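Local coordinates for protein KLLA0B12012p (Kluyveromyces lactis, PDB 6Y3P) that interacts with the mRNA decapping enzyme Dcp2 and, through the ATP-grasp domain described here, probably binds ATP as tubulin-tyrosine ligase relatives do, at residues P7-E18 and K47-Q57; Y232-A240 and S278-K286. One frame throughout, in Å; residues are numbered along the deposited sequence.

In the fold
Contacts 1 and 2 pair strands in two different sheets of this C-terminal ATP-grasp domain. Contact 1 comes first along the chain, joining neighbouring strands of a small parallel sheet near the start of this C-terminal piece; contact 2 opens only after it has closed, and pairs strand 279-281 antiparallel with the far end of strand 228-239 in a larger sheet. Their centres lie 29 Å apart, with nearest atoms about 12 Å from each other, and they do not touch. Helix 357-375 links them: Phe-367 and Val-375 pack on side chains of contact 1, and Asn-361, Leu-362 and Glu-365 meet contact 2, tying the parallel sheet to the antiparallel one.

Contact 1. Residues P7-E18 and K47-Q57; sequences PAQIVLTIPETE and KLTFHYGDYEQ
Thr-13 and His-51 meet where two parallel strands, 8-12 and 48-52, end. His-51 holds CG trans to its backbone N (chi1 179°), which brings the ring edge to Thr-13, where His-51 NE2 donates to Thr-13 OG1 at 2.8 Å, in the ring plane. That hydroxyl donates to Gln-57 OE1 at 2.7 Å, from above the amide plane; Asp-54 N reaches the same oxygen from the opposite face. With an alanine in place of Gln-57, the Thr-13 hydroxyl and Asp-54 N would probably both lose their shared acceptor, leaving the turn after the strand less firmly fixed. On the other side of the sheet Ile-14 CD1 reaches the edge of the Tyr-52 ring, 3.5 Å from Tyr-52 CD1, while Leu-12 lies alongside, Leu-12 CD1 3.8 Å from Tyr-52 CB. A parallel ladder, weak at Gln-9 N to Leu-48 O, joins the backbones and includes Val-11 N to Phe-50 O at 2.8 Å. Both strands are internal to the four-stranded parallel sheet opening this ATP-grasp piece, flanked by 37-38 and 69-71. The Tyr-69 hydroxyl is hydrogen-bonded to His-51 ND1; helix 21-31, connecting 8-12 to 37-38, and helix 357-375 cover the face bearing Ile-10, Phe-50 and Tyr-52.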
loop_
_atom_site.group_PDB
_atom_site.type_symbol
_atom_site.label_atom_id
_atom_site.label_comp_id
_atom_site.label_asym_id
_atom_site.label_seq_id
_atom_site.Cartn_x
_atom_site.Cartn_y
_atom_site.Cartn_z
ATOM N N PRO A 7 33.816 -13.404 -0.734
ATOM C CA PRO A 7 33.372 -12.121 -1.304
ATOM C C PRO A 7 31.938 -11.746 -0.948
ATOM O O PRO A 7 31.648 -10.590 -0.626
ATOM C CB PRO A 7 33.512 -12.337 -2.816
ATOM C CG PRO A 7 33.337 -13.822 -3.009
ATOM C CD PRO A 7 33.778 -14.500 -1.727
ATOM N N ALA A 8 31.052 -12.742 -1.016
ATOM C CA ALA A 8 29.616 -12.645 -0.845
ATOM C C ALA A 8 29.125 -13.303 0.450
ATOM O O ALA A 8 29.719 -14.279 0.925
ATOM C CB ALA A 8 28.948 -13.278 -2.043
ATOM N N GLN A 9 28.022 -12.757 1.002
ATOM C CA GLN A 9 27.385 -13.176 2.249
ATOM C C GLN A 9 25.896 -12.759 2.258
ATOM O O GLN A 9 25.572 -11.683 1.768
ATOM C CB GLN A 9 28.151 -12.513 3.399
ATOM C CG GLN A 9 27.717 -12.882 4.795
ATOM C CD GLN A 9 28.702 -12.311 5.774
ATOM O OE1 GLN A 9 29.011 -11.107 5.765
ATOM N NE2 GLN A 9 29.238 -13.181 6.619
ATOM N N ILE A 10 25.001 -13.630 2.789
ATOM C CA ILE A 10 23.556 -13.405 2.935
ATOM C C ILE A 10 23.214 -13.620 4.410
ATOM O O ILE A 10 23.496 -14.688 4.934
ATOM C CB ILE A 10 22.677 -14.285 1.978
ATOM C CG1 ILE A 10 22.732 -13.779 0.523
ATOM C CG2 ILE A 10 21.197 -14.335 2.441
ATOM C CD1 ILE A 10 22.375 -14.842 -0.553
ATOM N N VAL A 11 22.586 -12.618 5.060
ATOM C CA VAL A 11 22.185 -12.638 6.476
ATOM C C VAL A 11 20.647 -12.616 6.568
ATOM O O VAL A 11 20.014 -11.668 6.107
ATOM C CB VAL A 11 22.828 -11.473 7.299
ATOM C CG1 VAL A 11 22.443 -11.553 8.769
ATOM C CG2 VAL A 11 24.347 -11.428 7.145
ATOM N N LEU A 12 20.057 -13.657 7.156
ATOM C CA LEU A 12 18.605 -13.805 7.321
ATOM C C LEU A 12 18.294 -13.843 8.813
ATOM O O LEU A 12 18.374 -14.903 9.417
ATOM C CB LEU A 12 18.141 -15.094 6.612
ATOM C CG LEU A 12 16.629 -15.365 6.454
ATOM C CD1 LEU A 12 15.904 -14.205 5.750
ATOM C CD2 LEU A 12 16.404 -16.666 5.677
ATOM N N THR A 13 17.992 -12.673 9.401
ATOM C CA THR A 13 17.736 -12.478 10.845
ATOM C C THR A 13 16.261 -12.638 11.239
ATOM O O THR A 13 15.900 -12.473 12.409
ATOM C CB THR A 13 18.304 -11.135 11.330
ATOM O OG1 THR A 13 17.658 -10.067 10.637
ATOM C CG2 THR A 13 19.813 -11.053 11.168
ATOM N N ILE A 14 15.421 -12.976 10.272
ATOM C CA ILE A 14 14.011 -13.190 10.493
ATOM C C ILE A 14 13.785 -14.470 11.294
ATOM O O ILE A 14 14.424 -15.492 11.011
ATOM C CB ILE A 14 13.264 -13.116 9.141
ATOM C CG1 ILE A 14 12.620 -11.742 9.018
ATOM C CG2 ILE A 14 12.248 -14.249 8.908
ATOM C CD1 ILE A 14 12.652 -11.194 7.709
ATOM N N PRO A 15 12.923 -14.409 12.342
ATOM C CA PRO A 15 12.630 -15.618 13.121
ATOM C C PRO A 15 12.151 -16.750 12.226
ATOM O O PRO A 15 11.357 -16.533 11.302
ATOM C CB PRO A 15 11.524 -15.153 14.072
ATOM C CG PRO A 15 11.738 -13.685 14.196
ATOM C CD PRO A 15 12.125 -13.264 12.825
ATOM N N GLU A 16 12.683 -17.948 12.479
ATOM C CA GLU A 16 12.384 -19.202 11.783
ATOM C C GLU A 16 10.899 -19.568 11.880
ATOM O O GLU A 16 10.429 -20.410 11.117
ATOM C CB GLU A 16 13.287 -20.326 12.317
ATOM C CG GLU A 16 14.765 -20.059 12.078
ATOM C CD GLU A 16 15.726 -21.113 12.595
ATOM O OE1 GLU A 16 15.717 -22.246 12.056
ATOM O OE2 GLU A 16 16.523 -20.790 13.503
ATOM N N THR A 17 10.154 -18.891 12.781
ATOM C CA THR A 17 8.715 -19.055 12.939
ATOM C C THR A 17 7.944 -18.269 11.889
ATOM O O THR A 17 6.769 -18.574 11.668
ATOM C CB THR A 17 8.233 -18.674 14.345
ATOM O OG1 THR A 17 8.914 -17.510 14.818
ATOM C CG2 THR A 17 8.351 -19.819 15.326
ATOM N N GLU A 18 8.577 -17.243 11.264
ATOM C CA GLU A 18 7.923 -16.419 10.241
ATOM C C GLU A 18 7.634 -17.182 8.947
ATOM O O GLU A 18 8.460 -17.971 8.466
ATOM C CB GLU A 18 8.690 -15.117 9.958
ATOM C CG GLU A 18 8.234 -13.938 10.805
ATOM C CD GLU A 18 9.024 -12.648 10.639
ATOM O OE1 GLU A 18 9.335 -12.259 9.485
ATOM O OE2 GLU A 18 9.282 -11.992 11.675
ATOM N N LYS A 47 32.620 -7.624 3.418
ATOM C CA LYS A 47 32.299 -8.415 2.240
ATOM C C LYS A 47 30.985 -7.822 1.722
ATOM O O LYS A 47 30.312 -7.117 2.488
ATOM C CB LYS A 47 32.049 -9.878 2.660
ATOM C CG LYS A 47 33.295 -10.660 3.078
ATOM C CD LYS A 47 32.970 -11.974 3.805
ATOM C CE LYS A 47 32.722 -13.151 2.884
ATOM N NZ LYS A 47 33.985 -13.697 2.309
ATOM N N LEU A 48 30.606 -8.084 0.446
ATOM C CA LEU A 48 29.313 -7.600 -0.002
ATOM C C LEU A 48 28.254 -8.546 0.551
ATOM O O LEU A 48 28.426 -9.763 0.502
ATOM C CB LEU A 48 29.183 -7.273 -1.511
ATOM C CG LEU A 48 29.454 -8.313 -2.588
ATOM C CD1 LEU A 48 28.334 -9.298 -2.695
ATOM C CD2 LEU A 48 29.497 -7.653 -3.943
ATOM N N THR A 49 27.259 -7.983 1.234
ATOM C CA THR A 49 26.257 -8.786 1.943
ATOM C C THR A 49 24.830 -8.318 1.743
ATOM O O THR A 49 24.564 -7.128 1.604
ATOM C CB THR A 49 26.576 -8.930 3.495
ATOM O OG1 THR A 49 25.650 -8.201 4.304
ATOM C CG2 THR A 49 27.964 -8.534 3.867
ATOM N N PHE A 50 23.910 -9.269 1.806
ATOM C CA PHE A 50 22.495 -8.975 1.733
ATOM C C PHE A 50 21.830 -9.429 3.016
ATOM O O PHE A 50 21.775 -10.624 3.302
ATOM C CB PHE A 50 21.823 -9.590 0.493
ATOM C CG PHE A 50 20.367 -9.205 0.409
ATOM C CD1 PHE A 50 19.994 -7.888 0.189
ATOM C CD2 PHE A 50 19.372 -10.140 0.651
ATOM C CE1 PHE A 50 18.651 -7.517 0.194
ATOM C CE2 PHE A 50 18.029 -9.765 0.648
ATOM C CZ PHE A 50 17.677 -8.458 0.416
ATOM N N HIS A 51 21.332 -8.466 3.775
ATOM C CA HIS A 51 20.642 -8.681 5.032
ATOM C C HIS A 51 19.127 -8.562 4.816
ATOM O O HIS A 51 18.609 -7.488 4.480
ATOM C CB HIS A 51 21.176 -7.703 6.112
ATOM C CG HIS A 51 20.546 -7.785 7.482
ATOM N ND1 HIS A 51 20.706 -6.759 8.408
ATOM C CD2 HIS A 51 19.794 -8.762 8.049
ATOM C CE1 HIS A 51 20.047 -7.144 9.485
ATOM N NE2 HIS A 51 19.479 -8.338 9.315
ATOM N N TYR A 52 18.434 -9.698 4.926
ATOM C CA TYR A 52 16.998 -9.723 4.868
ATOM C C TYR A 52 16.577 -9.895 6.326
ATOM O O TYR A 52 16.893 -10.912 6.954
ATOM C CB TYR A 52 16.450 -10.851 3.964
ATOM C CG TYR A 52 14.992 -10.643 3.600
ATOM C CD1 TYR A 52 13.992 -10.761 4.558
ATOM C CD2 TYR A 52 14.619 -10.264 2.316
ATOM C CE1 TYR A 52 12.653 -10.520 4.246
ATOM C CE2 TYR A 52 13.277 -10.052 1.983
ATOM C CZ TYR A 52 12.296 -10.169 2.959
ATOM O OH TYR A 52 10.961 -9.957 2.680
ATOM N N GLY A 53 15.977 -8.844 6.875
ATOM C CA GLY A 53 15.507 -8.820 8.249
ATOM C C GLY A 53 14.193 -8.087 8.429
ATOM O O GLY A 53 13.632 -7.563 7.471
ATOM N N ASP A 54 13.683 -8.061 9.672
ATOM C CA ASP A 54 12.509 -7.284 10.074
ATOM C C ASP A 54 13.033 -5.860 10.171
ATOM O O ASP A 54 14.248 -5.695 10.282
ATOM C CB ASP A 54 11.942 -7.771 11.422
ATOM C CG ASP A 54 11.271 -9.127 11.334
ATOM O OD1 ASP A 54 10.441 -9.326 10.410
ATOM O OD2 ASP A 54 11.576 -9.992 12.176
ATOM N N TYR A 55 12.155 -4.841 10.044
ATOM C CA TYR A 55 12.572 -3.439 9.999
ATOM C C TYR A 55 13.554 -3.045 11.086
ATOM O O TYR A 55 14.594 -2.462 10.771
ATOM C CB TYR A 55 11.386 -2.457 9.960
ATOM C CG TYR A 55 11.853 -1.037 9.727
ATOM C CD1 TYR A 55 12.501 -0.680 8.543
ATOM C CD2 TYR A 55 11.714 -0.064 10.714
ATOM C CE1 TYR A 55 12.958 0.620 8.330
ATOM C CE2 TYR A 55 12.179 1.238 10.521
ATOM C CZ TYR A 55 12.793 1.580 9.321
ATOM O OH TYR A 55 13.235 2.870 9.114
ATOM N N GLU A 56 13.250 -3.415 12.340
ATOM C CA GLU A 56 14.074 -3.112 13.504
ATOM C C GLU A 56 15.424 -3.835 13.534
ATOM O O GLU A 56 16.332 -3.330 14.197
ATOM C CB GLU A 56 13.294 -3.354 14.822
ATOM C CG GLU A 56 12.211 -2.318 15.148
ATOM C CD GLU A 56 12.422 -0.860 14.752
ATOM O OE1 GLU A 56 11.517 -0.290 14.096
ATOM O OE2 GLU A 56 13.479 -0.282 15.100
ATOM N N GLN A 57 15.578 -4.998 12.831
ATOM C CA GLN A 57 16.873 -5.722 12.843
ATOM C C GLN A 57 17.875 -5.092 11.845
ATOM O O GLN A 57 19.086 -5.329 11.938
ATOM C CB GLN A 57 16.709 -7.223 12.525
ATOM C CG GLN A 57 15.758 -8.004 13.434
ATOM C CD GLN A 57 15.235 -9.274 12.801
ATOM O OE1 GLN A 57 15.180 -9.438 11.574
ATOM N NE2 GLN A 57 14.775 -10.187 13.620
#

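Contact 2. Residues Y232-A240 and S278-K286; sequences YDRMLALFA and SVIEFDALK. With SO4 (sulfate ion), chain D.
Arg-234 and Glu-281 form the charged part of this antiparallel pairing. The guanidinium comes side-on, NE donating to Glu-281 OE2 and NH2 to Glu-281 OE1, each at 3.2 Å and nearly straight. Both oxygens lie in the guanidinium plane, yet the nitrogens approach from above the carboxylate plane, because the two flat groups are turned 48° apart. Glu-281 runs straight out from the strand, its chi1 of -173° and extended chain bringing the carboxylate to the arginine. Arg-234 NH1 has its own partners on helix 357-375, Asn-361 and Glu-365, so one guanidinium joins the strand pair to that helix.

Backbone bonds set the register. Ala-237 and Ile-280 exchange two of them, the shorter from Ala-237 N to Ile-280 O at 2.7 Å. Phe-239 N reaches Ser-278 O, and Phe-282 N binds Met-235 O where the second strand passes into a 3-10 turn. Strand 279-281 thus adds to strand 228-239 in the branched antiparallel sheet of this ATP-grasp domain, whose strand 215-224 runs along the other side of 228-239.

Apolar contacts fall on both faces. On one, Val-279 packs against two leucines, lying alongside Leu-238: Val-279 CG1 meets Leu-236 CD2 at 3.8 Å, and Val-279 CG2 lies 3.6 Å from Leu-238 CD2. On the other, Leu-285 folds back from beyond the 3-10 turn, placing Leu-285 CD1 3.6 Å from Ala-237 CB and bringing Leu-285 CD2 to the edge of the Phe-239 ring, 3.6 Å from Phe-239 CZ; Phe-215 packs against the same phenylalanine.

Past the turn, Lys-286 NZ donates to Asp-283 O and, at 3.3 Å, to O3 of a sulfate ion, probably from the crystallisation liquor, which Arg-293 also binds.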
loop_
_atom_site.group_PDB
_atom_site.type_symbol
_atom_site.label_atom_id
_atom_site.label_comp_id
_atom_site.label_asym_id
_atom_site.label_seq_id
_atom_site.Cartn_x
_atom_site.Cartn_y
_atom_site.Cartn_z
ATOM N N TYR A 232 4.100 -7.424 -8.731
ATOM C CA TYR A 232 3.817 -8.851 -8.700
ATOM C C TYR A 232 2.341 -9.042 -9.136
ATOM O O TYR A 232 1.423 -8.573 -8.452
ATOM C CB TYR A 232 4.085 -9.417 -7.290
ATOM C CG TYR A 232 3.982 -10.922 -7.233
ATOM C CD1 TYR A 232 4.599 -11.722 -8.199
ATOM C CD2 TYR A 232 3.287 -11.551 -6.213
ATOM C CE1 TYR A 232 4.492 -13.113 -8.164
ATOM C CE2 TYR A 232 3.184 -12.942 -6.160
ATOM C CZ TYR A 232 3.790 -13.717 -7.137
ATOM O OH TYR A 232 3.707 -15.081 -7.069
ATOM N N ASP A 233 2.135 -9.674 -10.303
ATOM C CA ASP A 233 0.816 -9.865 -10.923
ATOM C C ASP A 233 -0.087 -10.914 -10.271
ATOM O O ASP A 233 -1.238 -11.011 -10.667
ATOM C CB ASP A 233 0.934 -10.147 -12.435
ATOM C CG ASP A 233 0.979 -8.873 -13.264
ATOM O OD1 ASP A 233 0.836 -7.772 -12.674
ATOM O OD2 ASP A 233 1.155 -8.975 -14.498
ATOM N N ARG A 234 0.410 -11.676 -9.295
ATOM C CA ARG A 234 -0.418 -12.637 -8.574
ATOM C C ARG A 234 -0.855 -11.884 -7.319
ATOM O O ARG A 234 -0.113 -11.805 -6.337
ATOM C CB ARG A 234 0.368 -13.912 -8.260
ATOM C CG ARG A 234 0.857 -14.651 -9.534
ATOM C CD ARG A 234 1.371 -16.061 -9.228
ATOM N NE ARG A 234 0.326 -16.904 -8.638
ATOM C CZ ARG A 234 0.543 -18.051 -8.011
ATOM N NH1 ARG A 234 1.776 -18.533 -7.901
ATOM N NH2 ARG A 234 -0.474 -18.737 -7.499
ATOM N N MET A 235 -1.990 -11.190 -7.424
ATOM C CA MET A 235 -2.495 -10.339 -6.360
ATOM C C MET A 235 -3.551 -11.026 -5.471
ATOM O O MET A 235 -4.018 -12.124 -5.775
ATOM C CB MET A 235 -2.992 -9.000 -6.918
ATOM C CG MET A 235 -2.259 -8.533 -8.152
ATOM S SD MET A 235 -2.869 -6.907 -8.638
ATOM C CE MET A 235 -1.691 -6.498 -9.950
ATOM N N LEU A 236 -3.863 -10.408 -4.338
ATOM C CA LEU A 236 -4.789 -10.978 -3.367
ATOM C C LEU A 236 -6.034 -10.143 -3.275
ATOM O O LEU A 236 -5.975 -8.911 -3.349
ATOM C CB LEU A 236 -4.134 -11.001 -1.965
ATOM C CG LEU A 236 -3.116 -12.099 -1.605
ATOM C CD1 LEU A 236 -1.915 -12.068 -2.507
ATOM C CD2 LEU A 236 -2.605 -11.906 -0.208
ATOM N N ALA A 237 -7.151 -10.813 -3.053
ATOM C CA ALA A 237 -8.437 -10.189 -2.809
ATOM C C ALA A 237 -8.800 -10.612 -1.376
ATOM O O ALA A 237 -8.885 -11.804 -1.085
ATOM C CB ALA A 237 -9.482 -10.676 -3.809
ATOM N N LEU A 238 -8.924 -9.621 -0.488
ATOM C CA LEU A 238 -9.227 -9.784 0.923
ATOM C C LEU A 238 -10.639 -9.285 1.089
ATOM O O LEU A 238 -10.904 -8.104 0.904
ATOM C CB LEU A 238 -8.225 -8.975 1.801
ATOM C CG LEU A 238 -6.748 -8.992 1.309
ATOM C CD1 LEU A 238 -6.075 -7.690 1.535
ATOM C CD2 LEU A 238 -5.964 -10.060 1.941
ATOM N N PHE A 239 -11.561 -10.213 1.354
ATOM C CA PHE A 239 -12.991 -9.941 1.487
ATOM C C PHE A 239 -13.410 -9.561 2.896
ATOM O O PHE A 239 -12.855 -10.070 3.879
ATOM C CB PHE A 239 -13.796 -11.148 1.012
ATOM C CG PHE A 239 -13.703 -11.357 -0.476
ATOM C CD1 PHE A 239 -12.690 -12.141 -1.025
ATOM C CD2 PHE A 239 -14.640 -10.791 -1.336
ATOM C CE1 PHE A 239 -12.610 -12.342 -2.407
ATOM C CE2 PHE A 239 -14.539 -10.966 -2.719
ATOM C CZ PHE A 239 -13.527 -11.743 -3.242
ATOM N N ALA A 240 -14.408 -8.669 2.979
ATOM C CA ALA A 240 -14.996 -8.204 4.235
ATOM C C ALA A 240 -15.847 -9.361 4.837
ATOM O O ALA A 240 -16.290 -10.228 4.077
ATOM C CB ALA A 240 -15.852 -6.964 3.974
ATOM N N SER A 278 -11.507 -13.719 4.702
ATOM C CA SER A 278 -11.300 -14.551 3.514
ATOM C C SER A 278 -10.330 -13.890 2.536
ATOM O O SER A 278 -10.475 -12.710 2.210
ATOM C CB SER A 278 -12.627 -14.847 2.817
ATOM O OG SER A 278 -12.598 -16.078 2.107
ATOM N N VAL A 279 -9.325 -14.667 2.105
ATOM C CA VAL A 279 -8.245 -14.294 1.182
ATOM C C VAL A 279 -8.232 -15.308 0.037
ATOM O O VAL A 279 -8.072 -16.503 0.271
ATOM C CB VAL A 279 -6.841 -14.234 1.865
ATOM C CG1 VAL A 279 -5.781 -13.756 0.875
ATOM C CG2 VAL A 279 -6.849 -13.347 3.105
ATOM N N ILE A 280 -8.442 -14.820 -1.184
ATOM C CA ILE A 280 -8.450 -15.564 -2.445
ATOM C C ILE A 280 -7.522 -14.767 -3.367
ATOM O O ILE A 280 -7.493 -13.524 -3.298
ATOM C CB ILE A 280 -9.893 -15.614 -3.070
ATOM C CG1 ILE A 280 -10.986 -16.088 -2.062
ATOM C CG2 ILE A 280 -9.962 -16.438 -4.390
ATOM C CD1 ILE A 280 -10.838 -17.546 -1.440
ATOM N N GLU A 281 -6.809 -15.476 -4.256
ATOM C CA GLU A 281 -5.976 -14.870 -5.288
ATOM C C GLU A 281 -6.938 -14.148 -6.232
ATOM O O GLU A 281 -7.954 -14.719 -6.666
ATOM C CB GLU A 281 -5.167 -15.929 -6.058
ATOM C CG GLU A 281 -4.160 -15.315 -7.028
ATOM C CD GLU A 281 -3.342 -16.254 -7.890
ATOM O OE1 GLU A 281 -3.442 -17.489 -7.704
ATOM O OE2 GLU A 281 -2.609 -15.748 -8.769
ATOM N N PHE A 282 -6.621 -12.879 -6.523
ATOM C CA PHE A 282 -7.427 -12.045 -7.399
ATOM C C PHE A 282 -7.824 -12.701 -8.723
ATOM O O PHE A 282 -8.999 -12.631 -9.094
ATOM C CB PHE A 282 -6.720 -10.720 -7.641
ATOM C CG PHE A 282 -7.430 -9.853 -8.650
ATOM C CD1 PHE A 282 -8.595 -9.182 -8.312
ATOM C CD2 PHE A 282 -6.905 -9.677 -9.928
ATOM C CE1 PHE A 282 -9.241 -8.372 -9.237
ATOM C CE2 PHE A 282 -7.570 -8.876 -10.867
ATOM C CZ PHE A 282 -8.740 -8.236 -10.515
ATOM N N ASP A 283 -6.866 -13.347 -9.428
ATOM C CA ASP A 283 -7.120 -13.975 -10.727
ATOM C C ASP A 283 -8.027 -15.188 -10.653
ATOM O O ASP A 283 -8.558 -15.616 -11.677
ATOM C CB ASP A 283 -5.811 -14.318 -11.476
ATOM C CG ASP A 283 -6.011 -14.515 -12.977
ATOM O OD1 ASP A 283 -6.473 -13.563 -13.648
ATOM O OD2 ASP A 283 -5.791 -15.651 -13.465
ATOM N N ALA A 284 -8.214 -15.744 -9.454
ATOM C CA ALA A 284 -9.103 -16.877 -9.250
ATOM C C ALA A 284 -10.574 -16.417 -9.196
ATOM O O ALA A 284 -11.449 -17.272 -9.129
ATOM C CB ALA A 284 -8.729 -17.611 -7.957
ATOM N N LEU A 285 -10.851 -15.085 -9.177
ATOM C CA LEU A 285 -12.227 -14.582 -9.142
ATOM C C LEU A 285 -12.778 -14.555 -10.600
ATOM O O LEU A 285 -12.512 -13.624 -11.351
ATOM C CB LEU A 285 -12.285 -13.214 -8.456
ATOM C CG LEU A 285 -11.710 -13.150 -7.010
ATOM C CD1 LEU A 285 -11.523 -11.697 -6.562
ATOM C CD2 LEU A 285 -12.602 -13.926 -6.002
ATOM N N LYS A 286 -13.479 -15.636 -11.010
ATOM C CA LYS A 286 -13.951 -15.789 -12.380
ATOM C C LYS A 286 -15.201 -14.983 -12.683
ATOM O O LYS A 286 -15.507 -14.777 -13.857
ATOM C CB LYS A 286 -14.106 -17.263 -12.778
ATOM C CG LYS A 286 -12.832 -18.108 -12.614
ATOM C CD LYS A 286 -11.588 -17.541 -13.301
ATOM C CE LYS A 286 -10.379 -18.415 -13.060
ATOM N NZ LYS A 286 -9.108 -17.706 -13.377
HETATM S S SO4 D . -9.691 -17.441 -17.258
HETATM O O1 SO4 D . -10.898 -16.827 -17.816
HETATM O O2 SO4 D . -8.794 -17.843 -18.347
HETATM O O3 SO4 D . -9.008 -16.467 -16.408
HETATM O O4 SO4 D . -10.068 -18.618 -16.461
#